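Side-chain contact in TSSL1 (Pseudomonas aeruginosa, PDB 4B62), which probably binds peptidoglycan through this C-terminal OmpA-like module, fixing the type VI secretion system, of which it is a membrane component, to the cell wall: residues N96-L99 with S100-R103. Residues are numbered along the deposited sequence; the frame is centred on the assembly and turned at random.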
ATOM      1  N   ASN A  96      -7.799   2.208 -14.701  1.00 11.81           N
ATOM      2  CA  ASN A  96      -7.641   1.814 -13.317  1.00 12.77           C
ATOM      3  C   ASN A  96      -6.472   0.839 -13.154  1.00 11.48           C
ATOM      4  O   ASN A  96      -5.784   0.870 -12.142  1.00 12.67           O
ATOM      5  CB  ASN A  96      -8.939   1.207 -12.764  1.00 14.15           C
ATOM      6  CG  ASN A  96      -9.678   2.136 -11.805  1.00 15.45           C
ATOM      7  OD1 ASN A  96      -9.111   3.089 -11.267  1.00 16.39           O
ATOM      8  ND2 ASN A  96     -10.951   1.833 -11.558  1.00 16.91           N
ATOM      9  N   TRP A  97      -6.238  -0.024 -14.146  1.00 11.12           N
ATOM     10  CA  TRP A  97      -5.083  -0.905 -14.091  1.00 11.15           C
ATOM     11  C   TRP A  97      -3.790  -0.102 -13.965  1.00 10.15           C
ATOM     12  O   TRP A  97      -2.982  -0.345 -13.067  1.00 11.11           O
ATOM     13  CB  TRP A  97      -4.997  -1.862 -15.296  1.00 12.83           C
ATOM     14  CG  TRP A  97      -3.757  -2.619 -15.194  1.00 11.92           C
ATOM     15  CD1 TRP A  97      -3.527  -3.716 -14.397  1.00 15.12           C
ATOM     16  CD2 TRP A  97      -2.501  -2.290 -15.790  1.00 11.52           C
ATOM     17  NE1 TRP A  97      -2.218  -4.084 -14.476  1.00 13.95           N
ATOM     18  CE2 TRP A  97      -1.569  -3.248 -15.345  1.00 12.93           C
ATOM     19  CE3 TRP A  97      -2.081  -1.312 -16.704  1.00 13.34           C
ATOM     20  CZ2 TRP A  97      -0.232  -3.236 -15.748  1.00 14.73           C
ATOM     21  CZ3 TRP A  97      -0.747  -1.311 -17.107  1.00 14.08           C
ATOM     22  CH2 TRP A  97       0.156  -2.264 -16.625  1.00 15.58           C
ATOM     23  N   LYS A  98      -3.625   0.891 -14.834  1.00 10.68           N
ATOM     24  CA  LYS A  98      -2.387   1.643 -14.822  1.00 10.59           C
ATOM     25  C   LYS A  98      -2.232   2.420 -13.529  1.00 10.55           C
ATOM     26  O   LYS A  98      -1.138   2.472 -12.962  1.00 10.58           O
ATOM     27  CB  LYS A  98      -2.280   2.566 -16.028  1.00 12.27           C
ATOM     28  CG  LYS A  98      -0.901   3.208 -16.145  1.00 14.49           C
ATOM     29  CD  LYS A  98       0.173   2.190 -16.503  1.00 18.30           C
ATOM     30  CE  LYS A  98       1.595   2.693 -16.294  1.00 23.15           C
ATOM     31  NZ  LYS A  98       1.941   3.737 -17.287  1.00 23.68           N
ATOM     32  N   LEU A  99      -3.322   3.008 -13.039  1.00 10.45           N
ATOM     33  CA  LEU A  99      -3.249   3.701 -11.758  1.00 10.44           C
ATOM     34  C   LEU A  99      -2.840   2.744 -10.624  1.00  9.71           C
ATOM     35  O   LEU A  99      -2.009   3.095  -9.772  1.00 10.59           O
ATOM     36  CB  LEU A  99      -4.575   4.382 -11.435  1.00 11.43           C
ATOM     37  CG  LEU A  99      -4.582   5.234 -10.166  1.00 12.29           C
ATOM     38  CD1 LEU A  99      -3.607   6.403 -10.259  1.00 13.27           C
ATOM     39  CD2 LEU A  99      -6.013   5.686  -9.869  1.00 14.15           C
ATOM     40  N   SER A 100      -3.407   1.533 -10.624  1.00  9.94           N
ATOM     41  CA  SER A 100      -3.114   0.571  -9.566  1.00 10.06           C
ATOM     42  C   SER A 100      -1.632   0.150  -9.614  1.00  9.42           C
ATOM     43  O   SER A 100      -0.990  -0.009  -8.576  1.00  9.74           O
ATOM     44  CB  SER A 100      -4.051  -0.639  -9.670  1.00 10.30           C
ATOM     45  OG  SER A 100      -3.719  -1.551 -10.711  1.00 11.02           O
ATOM     46  N   GLN A 101      -1.101  -0.017 -10.822  1.00  9.23           N
ATOM     47  CA  GLN A 101       0.304  -0.361 -10.975  1.00  9.86           C
ATOM     48  C   GLN A 101       1.207   0.773 -10.514  1.00  9.27           C
ATOM     49  O   GLN A 101       2.199   0.561  -9.806  1.00 10.32           O
ATOM     50  CB  GLN A 101       0.619  -0.741 -12.432  1.00  9.98           C
ATOM     51  CG  GLN A 101       2.080  -1.040 -12.686  1.00 11.09           C
ATOM     52  CD  GLN A 101       2.379  -1.421 -14.106  0.10  9.77           C
ATOM     53  OE1 GLN A 101       2.583  -0.560 -14.957  0.10  8.29           O
ATOM     54  NE2 GLN A 101       2.439  -2.718 -14.366  0.10  6.79           N
ATOM     55  N   ALA A 102       0.859   1.984 -10.929  1.00 10.22           N
ATOM     56  CA  ALA A 102       1.679   3.148 -10.621  1.00  9.96           C
ATOM     57  C   ALA A 102       1.694   3.439  -9.117  1.00  8.76           C
ATOM     58  O   ALA A 102       2.729   3.814  -8.558  1.00 10.42           O
ATOM     59  CB  ALA A 102       1.211   4.364 -11.401  1.00 10.93           C
ATOM     60  N   ARG A 103       0.546   3.242  -8.467  1.00  9.64           N
ATOM     61  CA  ARG A 103       0.456   3.428  -7.032  1.00  9.34           C
ATOM     62  C   ARG A 103       1.329   2.427  -6.279  1.00  8.78           C
ATOM     63  O   ARG A 103       2.076   2.794  -5.373  1.00 10.37           O
ATOM     64  CB  ARG A 103      -1.004   3.351  -6.574  1.00  9.57           C
ATOM     65  CG  ARG A 103      -1.758   4.638  -6.864  1.00  9.71           C
ATOM     66  CD  ARG A 103      -3.236   4.564  -6.543  1.00 10.06           C
ATOM     67  NE  ARG A 103      -3.821   5.897  -6.546  1.00 10.27           N
ATOM     68  CZ  ARG A 103      -5.009   6.212  -6.051  1.00 11.67           C
ATOM     69  NH1 ARG A 103      -5.836   5.294  -5.548  1.00 12.87           N
ATOM     70  NH2 ARG A 103      -5.361   7.491  -6.048  1.00 13.15           N
TER
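S100 turns its hydroxyl back on the preceding turn of the helix, where OG donates to W97 O at 2.7 Å. With OG lying between the backbone N and the carbonyl carbon (chi1 76°), the short side chain folds against its own helix, as suits a buried serine. The hydroxyl approaches W97 O well off the C=O direction, at a C=O...OG angle of 122°, while Q101 N meets the same oxygen nearly head-on at 2.9 Å; one carbonyl thus serves two donors. OG is also hydrogen-bonded to S127 N, tying the helix to the chain just beyond strand 121-125.

Q101 runs out fully extended beside the W97 side chain. Its CB lies over one ring face, offset toward the rim, and its amide reaches the six-membered ring, NE2 coming to 3.1 Å from W97 CZ2. Amide and ring planes are 67° apart, so the two groups are not stacked flat. On this partly exposed side a long polar residue can pack against the indole and also bring OE1 to 3.7 Å from K98 CE.

The A102 methyl lies against the preceding turn, CB 3.4 Å from K98 O; a small side chain suits a place that A53 and Y93 also touch. The extended R103 chain passes slantwise across L99, whose CD2 sits over the centre of one guanidinium face, 3.9 Å above its plane. Its aliphatic part and flat face meet the leucine while NE donates to S52 O, so a long side chain with a polar end fits this buried place.

All of this belongs to the first turns of helix 96-115, the crossover of the beta-alpha-beta unit joining parallel strands 77-82 and 121-125.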